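Local atomic coordinates of uricase (Arthrobacter globiformis, PDB entry 2YZC), a protein that catalyses the oxidation of uric acid by molecular oxygen to 5-hydroxyisourate, which is then processed to (S)-allantoin. Residues E87-L92 / R133-E138; F82-E87 / D198-Y203; L153-S158 / L182-S187; F114-N119 / S126-E131. One frame throughout, in Å; residues are numbered along the deposited sequence.

Interaction 1: residues E87-L92 / R133-E138; sequences EFLLRL and RTAVLE
Leu89 and Leu90 of helix 85-99 rest on Ala135 and Leu137 of strand 131-140, a helix-on-sheet contact of the tunnelling fold (T-fold), in which helices cover one side of an antiparallel sheet. The two segments run in nearly the same direction, 25° apart, and their axes approach to 8.6 Å. The contact is carried by van der Waals packing of aliphatic groups.

Among side-chain pairs, Leu89 spans Ala135 and Leu137. Its CG stands anti to the carbonyl carbon and CD1 continues the chain outward, which brings CD1 within 3.9 Å of Ala135 CB, while the base of the same side chain meets Leu137, CB to CB, at 4.3 Å. Leu90 leaves the helix beside this line and turns its tip inward. It crosses Leu137 at about a right angle, with Leu90 CD2 3.8 Å from Leu137 CD1.

Side chains also press on backbone. Leu89 CD1 lies 3.7 Å from Ala135 O, so this methyl bridges the side chain and the carbonyl of one residue.

The neighbours extend the apolar layer: Ile146 of strand 143-157 touches both Leu90 and Leu137, and Phe88 and Leu92 pack on helix 67-78. On the other face of the strand Glu138 pairs with Arg49 and Arg107.

Leu137 has its CG anti to the backbone N (chi1 161°), and this lifts one methyl against the helix backbone: CD2 sits 3.3 Å from Leu89 O and 3.7 Å from Leu90 CA.

Interaction 2: residues F82-E87 / D198-Y203; sequences FATTEE and DFDAVY
Thr84 and Phe199 mark the nearest backbone approach, CA to CA 6.9 Å, where the N-terminal ends of helices 85-99 and 199-216 meet. The ring of Phe199 is the main apolar surface here. Glu86 lies across one face, its CB 3.5 Å from the ring centroid and only 4° off the normal, a CH-pi contact. A bend at chi2 (93°) then folds the acid back over Phe199 CB and CD1, with carboxylate and ring planes 27° apart. Water 2 donates to Glu86 OE2 at 2.6 Å and to Phe199 O at 3.0 Å, tying this carboxylate to the other helix, while Glu86 OE1 forms a salt bridge with Arg133.

Uricase places two T-fold units side by side in one chain, and this contact joins a helix start from the first half to one from the second. Each start has its own N-cap: Asp198 OD1 accepts from Ala201 N, and Thr84 OG1 accepts from Glu87 N at 3.2 Å. Thr84 OG1 also donates to Glu87 OE2 at 2.7 Å, on the anti side, tilted out of the carboxylate plane. The bond holds Glu87 OE2 at the edge of the Phe199 ring, near its plane and 4.0 Å from Phe199 CD2.

The other branch of Thr84, CG2, lies 3.6 Å from Asp200 OD1, the two side chains running antiparallel past one another. Asp200 OD1 also pairs with Arg133, whose charge probably offsets that of both acids. Water 1 sits between Thr85 N and Asp200 OD1.

Interaction 3: residues L153-S158 / L182-S187; sequences LTVLKS and LATDVS
Thr154 holds OG1 anti to its carbonyl carbon (chi1 -56°) and Asp185 does the same with CG (chi1 -68°), which sets the two side chains side by side so that Thr154 OG1 donates to Asp185 OD1 at 2.7 Å, nearly in line with the C-O bond. They sit on neighbouring antiparallel strands, 143-157 and 182-192, in the sheet of the T-fold. Asp185 OD1 also pairs with Lys250, and Thr154 OG1 bonds Lys129 of the second subunit.

The backbone ladder is complete, with bonds in both directions, at Val155-Thr184 and Lys157-Leu182 but one-sided at Leu153-Val186: Val186 N gives Leu153 O a bond of 2.7 Å, from above the carbonyl plane, and Val186 O is buried without a partner.

On the face of Val155, its CG2 meets Thr184 CG2 at 3.6 Å and Val186 CG2 at 3.8 Å; Leu211 and Phe214 of helix 199-216 cover this side. Leu182, on the same face, comes within about 6 Å of the bound allantoate, measured from its side chain, and touches Leu222 of the ligand pocket. Val155, Leu156 and Lys157 also pair with a strand of the second subunit, carrying the sheet across the interface.

On the Thr154 face, Leu156 CD1 lies 3.9 Å from Ala183 CB. Besides its bond from Thr184 N, Val155 O receives a CA-H...O contact from Ala183 CA at 3.2 Å.

Interaction 4: residues F114-N119 / S126-E131; sequences FWDRIN and SRNKSE
Water 3 is gripped where Phe114 meets Asn128 and Glu131: it accepts from Phe114 N at 2.9 Å and donates to Asn128 O and Glu131 O, with a further, weak bond from Arg127 NH2. It sits where the chain leaves strand 124-129 and turns a corner at Ser130; an Asx turn, Ser130 N to Asn128 OD1, lies there. Asn128 N bonds Phe114 O directly at 2.9 Å, from above the carbonyl plane. Further along the hairpin Asp116 N reaches Ser126 O at 2.8 Å and Ser126 N returns to Asp116 O at 2.7 Å, both nearly head-on.

On one face chi1 of -111° sets Arg127 CG over the six-membered ring of Trp115, a CH-pi contact 3.3 Å from its centroid, and bends at chi2 and chi3 turn the rest toward Phe114 O and water 3. Trp115 NE1 bonds Asp41. On the other face Asp116 OD2 touches Asn128 CB at 3.4 Å, and water 4 links Asp116 OD1 to Asn128 ND2.

Phe114 CE1 packs against Glu131 OE2, an oxygen hydrogen-bonded to Tyr203 OH. Ser126 pairs with a strand of the second subunit. At the corner water 3 thus adds to the one direct backbone bond there.

In the fold
Interactions 1 and 2 lie 9 Å apart, centre to centre, share Glu87 and helix 85-99, and are bound together by Arg133, which pairs with Glu86 and Asp200. Interaction 4 is nested within the loop closed by interaction 1; its Phe114 packs on Arg133, and Tyr203 connects interaction 2 to Glu131. Interaction 3 follows in the chain, its centre about 27 Å from that of interaction 1, yet strands 131-140 and 143-157 are neighbours in one sheet. Interaction 2 spans all the others along the chain and joins the two halves of the molecule. Interactions 3 and 4 meet at Leu153 and Ser130, and both pair with strands of the second subunit, which carries the sheet across the interface.

Interaction 1: residues E87-L92 / R133-E138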
loop_
_atom_site.group_PDB
_atom_site.type_symbol
_atom_site.label_atom_id
_atom_site.label_comp_id
_atom_site.label_asym_id
_atom_site.label_seq_id
_atom_site.Cartn_x
_atom_site.Cartn_y
_atom_site.Cartn_z
ATOM N N GLU A 87 14.790 -15.554 20.529
ATOM C CA GLU A 87 14.717 -16.811 21.263
ATOM C C GLU A 87 13.491 -17.623 20.859
ATOM O O GLU A 87 13.507 -18.853 20.898
ATOM C CB GLU A 87 14.732 -16.533 22.767
ATOM C CG GLU A 87 16.082 -15.998 23.224
ATOM C CD GLU A 87 16.051 -15.417 24.616
ATOM O OE1 GLU A 87 15.895 -16.190 25.585
ATOM O OE2 GLU A 87 16.177 -14.181 24.737
ATOM N N PHE A 88 12.430 -16.936 20.453
ATOM C CA PHE A 88 11.223 -17.623 20.012
ATOM C C PHE A 88 11.552 -18.336 18.703
ATOM O O PHE A 88 11.203 -19.501 18.513
ATOM C CB PHE A 88 10.088 -16.621 19.778
ATOM C CG PHE A 88 8.779 -17.261 19.392
ATOM C CD1 PHE A 88 8.175 -18.203 20.223
ATOM C CD2 PHE A 88 8.139 -16.905 18.208
ATOM C CE1 PHE A 88 6.946 -18.783 19.880
ATOM C CE2 PHE A 88 6.912 -17.476 17.855
ATOM C CZ PHE A 88 6.314 -18.417 18.695
ATOM N N LEU A 89 12.237 -17.635 17.803
ATOM C CA LEU A 89 12.594 -18.225 16.520
ATOM C C LEU A 89 13.544 -19.409 16.705
ATOM O O LEU A 89 13.440 -20.414 15.995
ATOM C CB LEU A 89 13.238 -17.172 15.609
ATOM C CG LEU A 89 12.373 -15.975 15.197
ATOM C CD1 LEU A 89 13.194 -15.040 14.318
ATOM C CD2 LEU A 89 11.131 -16.451 14.453
ATOM N N LEU A 90 14.468 -19.288 17.654
ATOM C CA LEU A 90 15.426 -20.362 17.919
ATOM C C LEU A 90 14.707 -21.637 18.355
ATOM O O LEU A 90 15.078 -22.746 17.953
ATOM C CB LEU A 90 16.430 -19.922 18.991
ATOM C CG LEU A 90 17.528 -18.961 18.508
ATOM C CD1 LEU A 90 18.240 -18.318 19.692
ATOM C CD2 LEU A 90 18.519 -19.736 17.646
ATOM N N ARG A 91 13.668 -21.485 19.165
ATOM C CA ARG A 91 12.923 -22.649 19.608
ATOM C C ARG A 91 12.251 -23.323 18.413
ATOM O O ARG A 91 12.307 -24.546 18.264
ATOM C CB ARG A 91 11.869 -22.260 20.644
ATOM C CG ARG A 91 11.150 -23.475 21.203
ATOM C CD ARG A 91 10.044 -23.127 22.178
ATOM N NE ARG A 91 9.368 -24.350 22.607
ATOM C CZ ARG A 91 8.256 -24.387 23.330
ATOM N NH1 ARG A 91 7.673 -23.263 23.718
ATOM N NH2 ARG A 91 7.726 -25.557 23.664
ATOM N N LEU A 92 11.621 -22.520 17.559
ATOM C CA LEU A 92 10.944 -23.042 16.375
ATOM C C LEU A 92 11.918 -23.755 15.443
ATOM O O LEU A 92 11.666 -24.878 15.004
ATOM C CB LEU A 92 10.252 -21.904 15.611
ATOM C CG LEU A 92 8.951 -21.369 16.215
ATOM C CD1 LEU A 92 8.566 -20.039 15.570
ATOM C CD2 LEU A 92 7.855 -22.412 16.020
ATOM N N ARG A 133 10.985 -3.799 14.206
ATOM C CA ARG A 133 12.168 -4.598 14.491
ATOM C C ARG A 133 12.051 -5.935 13.767
ATOM O O ARG A 133 10.964 -6.517 13.694
ATOM C CB ARG A 133 12.286 -4.805 16.002
ATOM C CG ARG A 133 13.343 -5.810 16.449
ATOM C CD ARG A 133 13.437 -5.814 17.968
ATOM N NE ARG A 133 14.282 -6.891 18.472
ATOM C CZ ARG A 133 14.522 -7.111 19.761
ATOM N NH1 ARG A 133 13.984 -6.321 20.683
ATOM N NH2 ARG A 133 15.282 -8.136 20.130
ATOM N N THR A 134 13.168 -6.419 13.229
ATOM C CA THR A 134 13.161 -7.678 12.507
ATOM C C THR A 134 14.214 -8.647 13.028
ATOM O O THR A 134 15.203 -8.246 13.639
ATOM C CB THR A 134 13.425 -7.462 10.999
ATOM O OG1 THR A 134 14.765 -6.983 10.808
ATOM C CG2 THR A 134 12.449 -6.445 10.424
ATOM N N ALA A 135 13.985 -9.931 12.778
ATOM C CA ALA A 135 14.920 -10.972 13.177
ATOM C C ALA A 135 14.776 -12.109 12.179
ATOM O O ALA A 135 13.668 -12.453 11.765
ATOM C CB ALA A 135 14.615 -11.464 14.597
ATOM N N VAL A 136 15.906 -12.676 11.776
ATOM C CA VAL A 136 15.911 -13.782 10.836
ATOM C C VAL A 136 16.887 -14.808 11.365
ATOM O O VAL A 136 18.017 -14.471 11.723
ATOM C CB VAL A 136 16.393 -13.353 9.428
ATOM C CG1 VAL A 136 16.543 -14.579 8.538
ATOM C CG2 VAL A 136 15.402 -12.373 8.803
ATOM N N LEU A 137 16.437 -16.053 11.435
ATOM C CA LEU A 137 17.284 -17.144 11.889
ATOM C C LEU A 137 17.384 -18.148 10.761
ATOM O O LEU A 137 16.381 -18.481 10.132
ATOM C CB LEU A 137 16.674 -17.851 13.114
ATOM C CG LEU A 137 17.233 -19.261 13.387
ATOM C CD1 LEU A 137 18.664 -19.170 13.904
ATOM C CD2 LEU A 137 16.352 -19.987 14.404
ATOM N N GLU A 138 18.597 -18.604 10.473
ATOM C CA GLU A 138 18.772 -19.634 9.468
ATOM C C GLU A 138 19.576 -20.740 10.119
ATOM O O GLU A 138 20.588 -20.483 10.767
ATOM C CB GLU A 138 19.498 -19.117 8.219
ATOM C CG GLU A 138 18.566 -18.493 7.182
ATOM C CD GLU A 138 19.120 -18.543 5.761
ATOM O OE1 GLU A 138 18.452 -18.017 4.842
ATOM O OE2 GLU A 138 20.218 -19.111 5.557
#

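Interaction 2: residues F82-E87 / D198-Y203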
loop_
_atom_site.group_PDB
_atom_site.type_symbol
_atom_site.label_atom_id
_atom_site.label_comp_id
_atom_site.label_asym_id
_atom_site.label_seq_id
_atom_site.Cartn_x
_atom_site.Cartn_y
_atom_site.Cartn_z
ATOM N N PHE A 82 7.923 -16.390 25.610
ATOM C CA PHE A 82 9.276 -16.277 25.093
ATOM C C PHE A 82 9.873 -14.950 25.536
ATOM O O PHE A 82 9.191 -13.924 25.538
ATOM C CB PHE A 82 9.279 -16.380 23.563
ATOM C CG PHE A 82 8.196 -15.577 22.893
ATOM C CD1 PHE A 82 6.895 -16.069 22.817
ATOM C CD2 PHE A 82 8.480 -14.334 22.329
ATOM C CE1 PHE A 82 5.886 -15.333 22.186
ATOM C CE2 PHE A 82 7.482 -13.590 21.698
ATOM C CZ PHE A 82 6.180 -14.092 21.625
ATOM N N ALA A 83 11.148 -14.982 25.913
ATOM C CA ALA A 83 11.851 -13.797 26.393
ATOM C C ALA A 83 12.042 -12.743 25.312
ATOM O O ALA A 83 11.810 -11.557 25.543
ATOM C CB ALA A 83 13.207 -14.201 26.970
ATOM N N THR A 84 12.468 -13.181 24.134
ATOM C CA THR A 84 12.694 -12.268 23.022
ATOM C C THR A 84 12.237 -12.931 21.733
ATOM O O THR A 84 11.980 -14.133 21.698
ATOM C CB THR A 84 14.193 -11.927 22.861
ATOM O OG1 THR A 84 14.917 -13.131 22.589
ATOM C CG2 THR A 84 14.748 -11.280 24.133
ATOM N N THR A 85 12.143 -12.133 20.677
ATOM C CA THR A 85 11.734 -12.629 19.374
ATOM C C THR A 85 12.769 -13.624 18.848
ATOM O O THR A 85 12.417 -14.677 18.314
ATOM C CB THR A 85 11.583 -11.462 18.384
ATOM O OG1 THR A 85 10.558 -10.578 18.856
ATOM C CG2 THR A 85 11.217 -11.969 16.998
ATOM N N GLU A 86 14.049 -13.298 19.001
ATOM C CA GLU A 86 15.094 -14.196 18.527
ATOM C C GLU A 86 15.041 -15.554 19.227
ATOM O O GLU A 86 15.222 -16.593 18.595
ATOM C CB GLU A 86 16.476 -13.557 18.709
ATOM C CG GLU A 86 16.715 -12.376 17.784
ATOM C CD GLU A 86 16.362 -11.032 18.410
ATOM O OE1 GLU A 86 15.410 -10.962 19.220
ATOM O OE2 GLU A 86 17.040 -10.033 18.076
ATOM N N GLU A 87 14.790 -15.554 20.529
ATOM C CA GLU A 87 14.717 -16.811 21.263
ATOM C C GLU A 87 13.491 -17.623 20.859
ATOM O O GLU A 87 13.507 -18.853 20.898
ATOM C CB GLU A 87 14.732 -16.533 22.767
ATOM C CG GLU A 87 16.082 -15.998 23.224
ATOM C CD GLU A 87 16.051 -15.417 24.616
ATOM O OE1 GLU A 87 15.895 -16.190 25.585
ATOM O OE2 GLU A 87 16.177 -14.181 24.737
ATOM N N ASP A 198 22.226 -10.491 24.386
ATOM C CA ASP A 198 21.112 -9.932 25.150
ATOM C C ASP A 198 20.406 -9.204 24.010
ATOM O O ASP A 198 20.604 -8.011 23.811
ATOM C CB ASP A 198 21.604 -8.921 26.190
ATOM C CG ASP A 198 20.471 -8.318 27.005
ATOM O OD1 ASP A 198 19.345 -8.205 26.476
ATOM O OD2 ASP A 198 20.704 -7.937 28.172
ATOM N N PHE A 199 19.616 -9.950 23.244
ATOM C CA PHE A 199 18.934 -9.411 22.076
ATOM C C PHE A 199 18.234 -8.064 22.231
ATOM O O PHE A 199 18.413 -7.185 21.388
ATOM C CB PHE A 199 17.980 -10.470 21.523
ATOM C CG PHE A 199 18.681 -11.716 21.058
ATOM C CD1 PHE A 199 19.520 -11.684 19.949
ATOM C CD2 PHE A 199 18.521 -12.920 21.741
ATOM C CE1 PHE A 199 20.190 -12.833 19.523
ATOM C CE2 PHE A 199 19.188 -14.073 21.322
ATOM C CZ PHE A 199 20.021 -14.029 20.214
ATOM N N ASP A 200 17.446 -7.889 23.287
ATOM C CA ASP A 200 16.764 -6.613 23.489
ATOM C C ASP A 200 17.748 -5.474 23.771
ATOM O O ASP A 200 17.606 -4.378 23.233
ATOM C CB ASP A 200 15.764 -6.702 24.648
ATOM C CG ASP A 200 14.516 -7.495 24.292
ATOM O OD1 ASP A 200 14.319 -7.820 23.100
ATOM O OD2 ASP A 200 13.725 -7.784 25.215
ATOM N N ALA A 201 18.741 -5.730 24.617
ATOM C CA ALA A 201 19.716 -4.699 24.958
ATOM C C ALA A 201 20.551 -4.277 23.753
ATOM O O ALA A 201 20.819 -3.089 23.561
ATOM C CB ALA A 201 20.628 -5.181 26.089
ATOM N N VAL A 202 20.963 -5.242 22.939
ATOM C CA VAL A 202 21.761 -4.911 21.764
ATOM C C VAL A 202 20.916 -4.164 20.735
ATOM O O VAL A 202 21.378 -3.195 20.138
ATOM C CB VAL A 202 22.379 -6.177 21.133
ATOM C CG1 VAL A 202 23.104 -5.823 19.838
ATOM C CG2 VAL A 202 23.356 -6.806 22.119
ATOM N N TYR A 203 19.674 -4.595 20.526
ATOM C CA TYR A 203 18.826 -3.886 19.569
ATOM C C TYR A 203 18.698 -2.420 19.986
ATOM O O TYR A 203 18.839 -1.520 19.159
ATOM C CB TYR A 203 17.434 -4.523 19.479
ATOM C CG TYR A 203 16.449 -3.711 18.661
ATOM C CD1 TYR A 203 15.643 -2.743 19.258
ATOM C CD2 TYR A 203 16.338 -3.900 17.284
ATOM C CE1 TYR A 203 14.745 -1.982 18.501
ATOM C CE2 TYR A 203 15.450 -3.148 16.522
ATOM C CZ TYR A 203 14.656 -2.194 17.136
ATOM O OH TYR A 203 13.759 -1.465 16.382
HETATM O O HOH W 1 12.250 -9.277 21.359
HETATM O O HOH W 2 18.783 -8.156 18.557
#

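Interaction 3: residues L153-S158 / L182-S187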
loop_
_atom_site.group_PDB
_atom_site.type_symbol
_atom_site.label_atom_id
_atom_site.label_comp_id
_atom_site.label_asym_id
_atom_site.label_seq_id
_atom_site.Cartn_x
_atom_site.Cartn_y
_atom_site.Cartn_z
ATOM N N LEU A 153 12.174 3.401 10.000
ATOM C CA LEU A 153 12.556 4.504 10.874
ATOM C C LEU A 153 13.045 5.683 10.034
ATOM O O LEU A 153 14.203 5.726 9.614
ATOM C CB LEU A 153 13.653 4.055 11.838
ATOM C CG LEU A 153 14.224 5.119 12.778
ATOM C CD1 LEU A 153 13.113 5.798 13.561
ATOM C CD2 LEU A 153 15.220 4.458 13.718
ATOM N N THR A 154 12.154 6.640 9.798
ATOM C CA THR A 154 12.472 7.812 8.991
ATOM C C THR A 154 13.163 8.905 9.790
ATOM O O THR A 154 12.689 9.297 10.861
ATOM C CB THR A 154 11.189 8.375 8.359
ATOM O OG1 THR A 154 10.552 7.338 7.608
ATOM C CG2 THR A 154 11.509 9.549 7.435
ATOM N N VAL A 155 14.285 9.398 9.265
ATOM C CA VAL A 155 15.039 10.441 9.938
ATOM C C VAL A 155 15.356 11.590 8.995
ATOM O O VAL A 155 15.347 11.429 7.773
ATOM C CB VAL A 155 16.359 9.898 10.539
ATOM C CG1 VAL A 155 16.048 8.933 11.682
ATOM C CG2 VAL A 155 17.180 9.205 9.466
ATOM N N LEU A 156 15.637 12.748 9.576
ATOM C CA LEU A 156 15.927 13.931 8.786
ATOM C C LEU A 156 16.778 14.957 9.524
ATOM O O LEU A 156 16.582 15.207 10.720
ATOM C CB LEU A 156 14.605 14.579 8.353
ATOM C CG LEU A 156 14.614 15.873 7.526
ATOM C CD1 LEU A 156 13.277 16.001 6.800
ATOM C CD2 LEU A 156 14.876 17.091 8.421
ATOM N N LYS A 157 17.731 15.534 8.796
ATOM C CA LYS A 157 18.595 16.588 9.324
ATOM C C LYS A 157 18.237 17.806 8.479
ATOM O O LYS A 157 18.256 17.730 7.248
ATOM C CB LYS A 157 20.076 16.255 9.118
ATOM C CG LYS A 157 20.528 14.978 9.788
ATOM C CD LYS A 157 21.803 15.184 10.595
ATOM C CE LYS A 157 22.931 15.723 9.753
ATOM N NZ LYS A 157 24.136 16.026 10.580
ATOM N N SER A 158 17.901 18.914 9.134
ATOM C CA SER A 158 17.523 20.133 8.423
ATOM C C SER A 158 18.740 20.924 7.954
ATOM O O SER A 158 18.621 21.838 7.140
ATOM C CB SER A 158 16.628 21.004 9.311
ATOM O OG SER A 158 17.173 21.143 10.610
ATOM N N LEU A 182 18.950 16.265 4.651
ATOM C CA LEU A 182 19.346 14.878 4.426
ATOM C C LEU A 182 18.280 14.070 5.148
ATOM O O LEU A 182 18.232 14.067 6.374
ATOM C CB LEU A 182 20.729 14.588 5.021
ATOM C CG LEU A 182 21.192 13.129 4.893
ATOM C CD1 LEU A 182 21.285 12.750 3.422
ATOM C CD2 LEU A 182 22.546 12.945 5.573
ATOM N N ALA A 183 17.407 13.429 4.381
ATOM C CA ALA A 183 16.325 12.623 4.940
ATOM C C ALA A 183 16.408 11.211 4.377
ATOM O O ALA A 183 16.669 11.023 3.188
ATOM C CB ALA A 183 14.979 13.241 4.584
ATOM N N THR A 184 16.180 10.216 5.226
ATOM C CA THR A 184 16.249 8.839 4.773
ATOM C C THR A 184 15.390 7.938 5.645
ATOM O O THR A 184 14.859 8.370 6.666
ATOM C CB THR A 184 17.730 8.331 4.797
ATOM O OG1 THR A 184 17.812 7.035 4.195
ATOM C CG2 THR A 184 18.247 8.239 6.218
ATOM N N ASP A 185 15.227 6.694 5.206
ATOM C CA ASP A 185 14.480 5.691 5.963
ATOM C C ASP A 185 15.566 4.720 6.391
ATOM O O ASP A 185 16.208 4.094 5.547
ATOM C CB ASP A 185 13.477 4.937 5.088
ATOM C CG ASP A 185 12.343 5.805 4.610
ATOM O OD1 ASP A 185 11.852 6.633 5.406
ATOM O OD2 ASP A 185 11.928 5.648 3.440
ATOM N N VAL A 186 15.798 4.606 7.686
ATOM C CA VAL A 186 16.833 3.704 8.145
ATOM C C VAL A 186 16.397 2.249 8.061
ATOM O O VAL A 186 15.425 1.839 8.696
ATOM C CB VAL A 186 17.250 4.003 9.596
ATOM C CG1 VAL A 186 18.373 3.058 10.013
ATOM C CG2 VAL A 186 17.702 5.454 9.721
ATOM N N SER A 187 17.115 1.490 7.239
ATOM C CA SER A 187 16.886 0.062 7.065
ATOM C C SER A 187 18.263 -0.526 7.306
ATOM O O SER A 187 19.178 -0.310 6.511
ATOM C CB SER A 187 16.443 -0.274 5.637
ATOM O OG SER A 187 15.066 -0.016 5.441
#

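Interaction 4: residues F114-N119 / S126-E131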
loop_
_atom_site.group_PDB
_atom_site.type_symbol
_atom_site.label_atom_id
_atom_site.label_comp_id
_atom_site.label_asym_id
_atom_site.label_seq_id
_atom_site.Cartn_x
_atom_site.Cartn_y
_atom_site.Cartn_z
ATOM N N PHE A 114 5.976 -2.613 18.097
ATOM C CA PHE A 114 6.012 -2.034 19.430
ATOM C C PHE A 114 4.721 -1.370 19.881
ATOM O O PHE A 114 3.989 -0.786 19.079
ATOM C CB PHE A 114 7.163 -1.032 19.530
ATOM C CG PHE A 114 8.515 -1.646 19.286
ATOM C CD1 PHE A 114 9.194 -1.420 18.095
ATOM C CD2 PHE A 114 9.090 -2.483 20.238
ATOM C CE1 PHE A 114 10.433 -2.022 17.853
ATOM C CE2 PHE A 114 10.326 -3.091 20.007
ATOM C CZ PHE A 114 10.998 -2.859 18.813
ATOM N N TRP A 115 4.467 -1.471 21.185
ATOM C CA TRP A 115 3.292 -0.892 21.812
ATOM C C TRP A 115 3.710 -0.106 23.054
ATOM O O TRP A 115 4.659 -0.479 23.750
ATOM C CB TRP A 115 2.309 -1.985 22.247
ATOM C CG TRP A 115 1.627 -2.709 21.121
ATOM C CD1 TRP A 115 2.113 -3.769 20.408
ATOM C CD2 TRP A 115 0.331 -2.423 20.583
ATOM N NE1 TRP A 115 1.199 -4.162 19.462
ATOM C CE2 TRP A 115 0.095 -3.355 19.545
ATOM C CE3 TRP A 115 -0.655 -1.470 20.875
ATOM C CZ2 TRP A 115 -1.088 -3.363 18.798
ATOM C CZ3 TRP A 115 -1.835 -1.478 20.128
ATOM C CH2 TRP A 115 -2.039 -2.418 19.103
ATOM N N ASP A 116 3.000 0.982 23.317
ATOM C CA ASP A 116 3.250 1.805 24.496
ATOM C C ASP A 116 1.972 1.779 25.322
ATOM O O ASP A 116 0.881 1.663 24.769
ATOM C CB ASP A 116 3.551 3.254 24.103
ATOM C CG ASP A 116 4.791 3.379 23.244
ATOM O OD1 ASP A 116 5.821 2.765 23.595
ATOM O OD2 ASP A 116 4.736 4.098 22.227
ATOM N N ARG A 117 2.100 1.874 26.640
ATOM C CA ARG A 117 0.921 1.894 27.496
ATOM C C ARG A 117 0.261 3.254 27.354
ATOM O O ARG A 117 0.932 4.250 27.085
ATOM C CB ARG A 117 1.303 1.689 28.966
ATOM C CG ARG A 117 1.843 0.313 29.303
ATOM C CD ARG A 117 2.199 0.205 30.788
ATOM N NE ARG A 117 2.862 -1.065 31.061
ATOM C CZ ARG A 117 2.235 -2.236 31.138
ATOM N NH1 ARG A 117 0.920 -2.305 30.977
ATOM N NH2 ARG A 117 2.933 -3.343 31.347
ATOM N N ILE A 118 -1.056 3.293 27.519
ATOM C CA ILE A 118 -1.788 4.550 27.450
ATOM C C ILE A 118 -1.796 5.089 28.881
ATOM O O ILE A 118 -2.394 4.486 29.769
ATOM C CB ILE A 118 -3.244 4.336 26.974
ATOM C CG1 ILE A 118 -3.255 3.820 25.528
ATOM C CG2 ILE A 118 -4.028 5.643 27.105
ATOM C CD1 ILE A 118 -4.644 3.490 24.981
ATOM N N ASN A 119 -1.110 6.203 29.108
ATOM C CA ASN A 119 -1.034 6.801 30.442
ATOM C C ASN A 119 -0.661 5.771 31.507
ATOM O O ASN A 119 -1.263 5.738 32.580
ATOM C CB ASN A 119 -2.371 7.442 30.825
ATOM C CG ASN A 119 -2.822 8.486 29.831
ATOM O OD1 ASN A 119 -2.067 9.392 29.479
ATOM N ND2 ASN A 119 -4.068 8.373 29.381
ATOM N N SER A 126 -1.156 1.627 22.966
ATOM C CA SER A 126 -1.258 2.268 21.661
ATOM C C SER A 126 -0.020 1.843 20.872
ATOM O O SER A 126 1.058 1.670 21.439
ATOM C CB SER A 126 -1.317 3.798 21.783
ATOM O OG SER A 126 -0.102 4.344 22.257
ATOM N N ARG A 127 -0.176 1.665 19.567
ATOM C CA ARG A 127 0.945 1.228 18.748
ATOM C C ARG A 127 1.966 2.321 18.461
ATOM O O ARG A 127 1.608 3.461 18.181
ATOM C CB ARG A 127 0.429 0.642 17.427
ATOM C CG ARG A 127 0.639 -0.865 17.302
ATOM C CD ARG A 127 1.921 -1.192 16.544
ATOM N NE ARG A 127 1.626 -1.447 15.135
ATOM C CZ ARG A 127 2.529 -1.438 14.163
ATOM N NH1 ARG A 127 2.153 -1.687 12.913
ATOM N NH2 ARG A 127 3.800 -1.171 14.431
ATOM N N ASN A 128 3.242 1.963 18.579
ATOM C CA ASN A 128 4.343 2.871 18.266
ATOM C C ASN A 128 4.721 2.390 16.872
ATOM O O ASN A 128 5.350 1.345 16.723
ATOM C CB ASN A 128 5.523 2.669 19.226
ATOM C CG ASN A 128 6.785 3.409 18.772
ATOM O OD1 ASN A 128 6.761 4.181 17.809
ATOM N ND2 ASN A 128 7.891 3.171 19.470
ATOM N N LYS A 129 4.310 3.137 15.856
ATOM C CA LYS A 129 4.562 2.748 14.472
ATOM C C LYS A 129 5.813 3.363 13.853
ATOM O O LYS A 129 6.055 3.201 12.657
ATOM C CB LYS A 129 3.354 3.129 13.613
ATOM C CG LYS A 129 2.014 2.579 14.112
ATOM C CD LYS A 129 0.891 2.919 13.137
ATOM C CE LYS A 129 -0.434 2.280 13.549
ATOM N NZ LYS A 129 -1.539 2.677 12.627
ATOM N N SER A 130 6.615 4.043 14.662
ATOM C CA SER A 130 7.800 4.723 14.146
ATOM C C SER A 130 8.955 3.849 13.679
ATOM O O SER A 130 9.886 4.340 13.050
ATOM C CB SER A 130 8.281 5.740 15.176
ATOM O OG SER A 130 7.226 6.653 15.436
ATOM N N GLU A 131 8.889 2.557 13.981
ATOM C CA GLU A 131 9.918 1.622 13.552
ATOM C C GLU A 131 9.407 0.203 13.734
ATOM O O GLU A 131 8.498 -0.038 14.521
ATOM C CB GLU A 131 11.196 1.800 14.372
ATOM C CG GLU A 131 11.061 1.344 15.812
ATOM C CD GLU A 131 12.235 1.760 16.668
ATOM O OE1 GLU A 131 12.499 2.981 16.761
ATOM O OE2 GLU A 131 12.892 0.867 17.249
HETATM O O HOH W 3 6.256 -0.983 15.755
HETATM O O HOH W 4 7.787 1.768 22.063
HETATM O O HOH W 5 0.383 5.672 24.521
#